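Local coordinates for replication protein B (Plasmid RSF1010, PDB 3H20) that acts as a primase, synthesising the primers from which plasmid RSF1010 starts its exclusively leading-strand mode of DNA replication, at residues A[75-79]-A[133-137]; A[89-93]-A[175-179]. All blocks are in the same frame, centred on the assembly; numbering follows the deposited sequence.

Interaction 1 (A[75-79]-A[133-137]); sequences LVDDL and ADPAS
Strand 73-79, at the border of one of the two antiparallel sheets of the primase domain, meets the loop that follows helix 117-130 through Asp-77, whose side chain lies about 5 Å from the bound diphosphate. Its CG stands anti to the backbone N (chi1 -162°), which brings OD2 to Ser-137. The serine hydroxyl OG donates to that OD2 at 2.5 Å, a short bond made on the anti lone pair, while the CB atoms of the two residues pack against each other. The other oxygen, OD1, takes a hydrogen bond from Gln-106 of the neighbouring strand and a weak one from Asp-78 N, so both ends of the carboxylate are held. On the backbone, Asp-134 N gives a long, weak but nearly straight bond (172°) to Asp-77 O at 3.3 Å. Ala-133 CB presses on that same Asp-77 O at 3.1 Å, and its methyl also touches Val-76 CG1 and Leu-79 CD2. One water joins Asp-77 N to Asp-134 O, and a second lies within reach of Leu-75 O and Ser-137 O. Asp-134 closes an Asx turn: Ala-136 N reaches its OD1 at 3.0 Å from above the carboxylate plane. Asp-78 and Leu-79, both opposite Tyr-105, form a G1 beta bulge, and the chain turns a corner at Asp-78. Three acids thus converge: Asp-134 OD2 is 4.4 Å from Asp-77 OD2 and 5.0 Å from Asp-78 OD2. With Asp-77 near the diphosphate, they could suit a divalent cation, consistent with probable magnesium dependence, though no metal is modelled here.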
loop_
_atom_site.group_PDB
_atom_site.type_symbol
_atom_site.label_atom_id
_atom_site.label_comp_id
_atom_site.label_asym_id
_atom_site.label_seq_id
_atom_site.Cartn_x
_atom_site.Cartn_y
_atom_site.Cartn_z
ATOM N N LEU A 75 -5.756 15.372 -1.852
ATOM C CA LEU A 75 -5.461 15.628 -3.277
ATOM C C LEU A 75 -6.218 14.695 -4.229
ATOM O O LEU A 75 -6.203 13.467 -4.049
ATOM C CB LEU A 75 -3.949 15.493 -3.556
ATOM C CG LEU A 75 -3.463 15.725 -4.998
ATOM C CD1 LEU A 75 -3.634 17.182 -5.407
ATOM C CD2 LEU A 75 -2.001 15.299 -5.196
ATOM N N VAL A 76 -6.835 15.291 -5.257
ATOM C CA VAL A 76 -7.462 14.561 -6.371
ATOM C C VAL A 76 -6.809 15.003 -7.699
ATOM O O VAL A 76 -6.858 16.183 -8.064
ATOM C CB VAL A 76 -9.000 14.810 -6.423
ATOM C CG1 VAL A 76 -9.673 13.805 -7.352
ATOM C CG2 VAL A 76 -9.615 14.707 -5.029
ATOM N N ASP A 77 -6.207 14.047 -8.411
ATOM C CA ASP A 77 -5.294 14.317 -9.530
ATOM C C ASP A 77 -5.919 13.924 -10.885
ATOM O O ASP A 77 -6.766 13.030 -10.936
ATOM C CB ASP A 77 -4.006 13.506 -9.297
ATOM C CG ASP A 77 -2.824 13.998 -10.118
ATOM O OD1 ASP A 77 -2.847 15.149 -10.600
ATOM O OD2 ASP A 77 -1.865 13.211 -10.285
ATOM N N ASP A 78 -5.508 14.600 -11.962
ATOM C CA ASP A 78 -5.884 14.257 -13.356
ATOM C C ASP A 78 -7.387 14.444 -13.645
ATOM O O ASP A 78 -8.039 13.560 -14.192
ATOM C CB ASP A 78 -5.397 12.835 -13.734
ATOM C CG ASP A 78 -5.240 12.621 -15.251
ATOM O OD1 ASP A 78 -4.915 13.580 -15.994
ATOM O OD2 ASP A 78 -5.400 11.466 -15.710
ATOM N N LEU A 79 -7.915 15.618 -13.295
ATOM C CA LEU A 79 -9.334 15.953 -13.481
ATOM C C LEU A 79 -9.570 16.868 -14.691
ATOM O O LEU A 79 -8.737 17.714 -15.002
ATOM C CB LEU A 79 -9.875 16.657 -12.219
ATOM C CG LEU A 79 -9.918 15.862 -10.903
ATOM C CD1 LEU A 79 -10.040 16.814 -9.723
ATOM C CD2 LEU A 79 -11.058 14.836 -10.905
ATOM N N ALA A 133 -10.438 9.426 -11.356
ATOM C CA ALA A 133 -9.185 10.158 -11.399
ATOM C C ALA A 133 -7.992 9.190 -11.324
ATOM O O ALA A 133 -8.174 7.971 -11.397
ATOM C CB ALA A 133 -9.150 11.188 -10.275
ATOM N N ASP A 134 -6.777 9.722 -11.210
ATOM C CA ASP A 134 -5.571 8.874 -11.190
ATOM C C ASP A 134 -5.446 8.140 -9.848
ATOM O O ASP A 134 -5.195 8.775 -8.818
ATOM C CB ASP A 134 -4.309 9.719 -11.470
ATOM C CG ASP A 134 -3.082 8.867 -11.823
ATOM O OD1 ASP A 134 -3.036 7.673 -11.454
ATOM O OD2 ASP A 134 -2.146 9.408 -12.459
ATOM N N PRO A 135 -5.609 6.803 -9.851
ATOM C CA PRO A 135 -5.542 6.051 -8.594
ATOM C C PRO A 135 -4.134 6.011 -7.984
ATOM O O PRO A 135 -3.994 5.866 -6.766
ATOM C CB PRO A 135 -5.977 4.639 -9.004
ATOM C CG PRO A 135 -5.590 4.530 -10.445
ATOM C CD PRO A 135 -5.825 5.913 -11.012
ATOM N N ALA A 136 -3.105 6.131 -8.826
ATOM C CA ALA A 136 -1.716 6.102 -8.369
ATOM C C ALA A 136 -1.374 7.332 -7.538
ATOM O O ALA A 136 -0.413 7.315 -6.764
ATOM C CB ALA A 136 -0.768 5.980 -9.554
ATOM N N SER A 137 -2.168 8.391 -7.713
ATOM C CA SER A 137 -2.021 9.649 -6.996
ATOM C C SER A 137 -2.795 9.672 -5.670
ATOM O O SER A 137 -2.677 10.628 -4.890
ATOM C CB SER A 137 -2.516 10.810 -7.873
ATOM O OG SER A 137 -1.680 11.029 -8.999
HETATM O O HOH W 1 -4.200 11.781 -3.008
HETATM O O HOH W 2 -6.235 11.324 -7.631
#

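Interaction 2 (A[89-93]-A[175-179]); sequences AEGRE and TATAG. With SO4 (sulfate ion), chain B.
Glu-93 and Thr-177 make the polar heart of this surface contact, a carboxylate gripping one residue by two hydrogen bonds. Thr-177 N donates to Glu-93 OE1 at 2.8 Å and Thr-177 OG1 to Glu-93 OE2 at 2.7 Å; both arrive on the syn side, tilted 29° and 21° out of the carboxylate plane. A bend at chi2 (92°) folds the glutamate chain back to present both oxygens. The backbone adds a third bond, Ala-178 N to Gly-91 O at 2.8 Å, in the carbonyl plane.

The van der Waals contacts set alanine methyls against polar atoms: Ala-176 CB sits 3.4 Å from Gly-91 O, and Ala-178 CB rests obliquely beside Arg-92 NH1. The guanidinium is held within its own segment by NH1 to Glu-90 O at 2.9 Å, and outside it by a salt bridge from NH2 to Glu-130.

Two helix ends meet here. Gly-91 is the C-prime residue of the Schellman motif closing helix 81-89, whereas Ala-178 is the N-cap of helix 179-206, within a type I turn from Ala-176 to Gly-179. Just before the turn, Thr-175 N and OG1 bind a sulfate, probably from the crystallisation liquor.

Gly-91 O and Glu-93 OE1 stand only 3.0 Å apart; each takes its own N-H, from Ala-178 and Thr-177 respectively, which probably eases that closeness, and the start of the long helix may steady the glutamate's charge.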
loop_
_atom_site.group_PDB
_atom_site.type_symbol
_atom_site.label_atom_id
_atom_site.label_comp_id
_atom_site.label_asym_id
_atom_site.label_seq_id
_atom_site.Cartn_x
_atom_site.Cartn_y
_atom_site.Cartn_z
ATOM N N ALA A 89 -21.220 20.002 -7.568
ATOM C CA ALA A 89 -22.663 19.750 -7.503
ATOM C C ALA A 89 -23.023 18.592 -6.563
ATOM O O ALA A 89 -24.201 18.358 -6.266
ATOM C CB ALA A 89 -23.225 19.488 -8.908
ATOM N N GLU A 90 -21.995 17.877 -6.112
ATOM C CA GLU A 90 -22.128 16.730 -5.217
ATOM C C GLU A 90 -21.547 16.992 -3.816
ATOM O O GLU A 90 -21.429 16.074 -2.998
ATOM C CB GLU A 90 -21.470 15.493 -5.855
ATOM C CG GLU A 90 -22.218 15.018 -7.124
ATOM C CD GLU A 90 -21.454 13.998 -7.970
ATOM O OE1 GLU A 90 -20.438 13.433 -7.509
ATOM O OE2 GLU A 90 -21.889 13.755 -9.117
ATOM N N GLY A 91 -21.213 18.247 -3.527
ATOM C CA GLY A 91 -20.693 18.596 -2.202
ATOM C C GLY A 91 -19.233 18.224 -1.967
ATOM O O GLY A 91 -18.768 18.214 -0.820
ATOM N N ARG A 92 -18.504 17.939 -3.045
ATOM C CA ARG A 92 -17.043 17.743 -2.981
ATOM C C ARG A 92 -16.333 19.002 -3.513
ATOM O O ARG A 92 -15.421 18.911 -4.352
ATOM C CB ARG A 92 -16.607 16.511 -3.789
ATOM C CG ARG A 92 -16.857 15.143 -3.108
ATOM C CD ARG A 92 -18.341 14.758 -3.071
ATOM N NE ARG A 92 -18.477 13.319 -2.811
ATOM C CZ ARG A 92 -19.538 12.743 -2.248
ATOM N NH1 ARG A 92 -20.599 13.474 -1.882
ATOM N NH2 ARG A 92 -19.536 11.427 -2.060
ATOM N N GLU A 93 -16.760 20.165 -3.029
ATOM C CA GLU A 93 -16.219 21.450 -3.504
ATOM C C GLU A 93 -14.721 21.511 -3.174
ATOM O O GLU A 93 -14.331 21.252 -2.030
ATOM C CB GLU A 93 -16.921 22.656 -2.843
ATOM C CG GLU A 93 -18.443 22.740 -3.025
ATOM C CD GLU A 93 -19.231 22.063 -1.897
ATOM O OE1 GLU A 93 -18.689 21.166 -1.208
ATOM O OE2 GLU A 93 -20.404 22.441 -1.704
ATOM N N THR A 175 -14.163 24.214 3.791
ATOM C CA THR A 175 -14.470 22.783 3.916
ATOM C C THR A 175 -15.579 22.387 2.938
ATOM O O THR A 175 -16.545 23.117 2.779
ATOM C CB THR A 175 -14.884 22.451 5.366
ATOM O OG1 THR A 175 -13.820 22.825 6.255
ATOM C CG2 THR A 175 -15.190 20.977 5.526
ATOM N N ALA A 176 -15.431 21.235 2.276
ATOM C CA ALA A 176 -16.472 20.725 1.369
ATOM C C ALA A 176 -17.772 20.463 2.140
ATOM O O ALA A 176 -17.723 20.077 3.310
ATOM C CB ALA A 176 -16.000 19.455 0.678
ATOM N N THR A 177 -18.924 20.700 1.504
ATOM C CA THR A 177 -20.231 20.374 2.124
ATOM C C THR A 177 -20.292 18.916 2.629
ATOM O O THR A 177 -20.795 18.654 3.727
ATOM C CB THR A 177 -21.402 20.634 1.143
ATOM O OG1 THR A 177 -21.390 22.008 0.736
ATOM C CG2 THR A 177 -22.756 20.323 1.797
ATOM N N ALA A 178 -19.756 17.996 1.825
ATOM C CA ALA A 178 -19.743 16.562 2.133
ATOM C C ALA A 178 -18.573 16.125 3.004
ATOM O O ALA A 178 -18.397 14.929 3.240
ATOM C CB ALA A 178 -19.762 15.738 0.839
ATOM N N GLY A 179 -17.772 17.077 3.483
ATOM C CA GLY A 179 -16.611 16.755 4.334
ATOM C C GLY A 179 -16.930 15.865 5.533
ATOM O O GLY A 179 -16.390 14.755 5.641
HETATM S S SO4 B . -14.634 26.205 6.626
HETATM O O1 SO4 B . -15.528 25.944 5.503
HETATM O O2 SO4 B . -15.190 25.598 7.830
HETATM O O3 SO4 B . -13.309 25.649 6.358
HETATM O O4 SO4 B . -14.506 27.647 6.819
#

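Both contacts lie within the primase domain, their centres about 17 Å apart and their nearest atoms about 7 Å, without touching. Their segments alternate along the chain, and helix 81-89 leads from the first segment of interaction 1 to that of interaction 2. Interaction 1 is partly buried: a sheet edge meets a loop beside the diphosphate, with acids gathered and waters between the backbones. Interaction 2 is a surface contact between two loops at helix ends, and there a single carboxylate is matched directly by N-H and hydroxyl donors. Strand 104-110 backs both, pairing with 75-79 and bonding through Lys-110 to Ala-176.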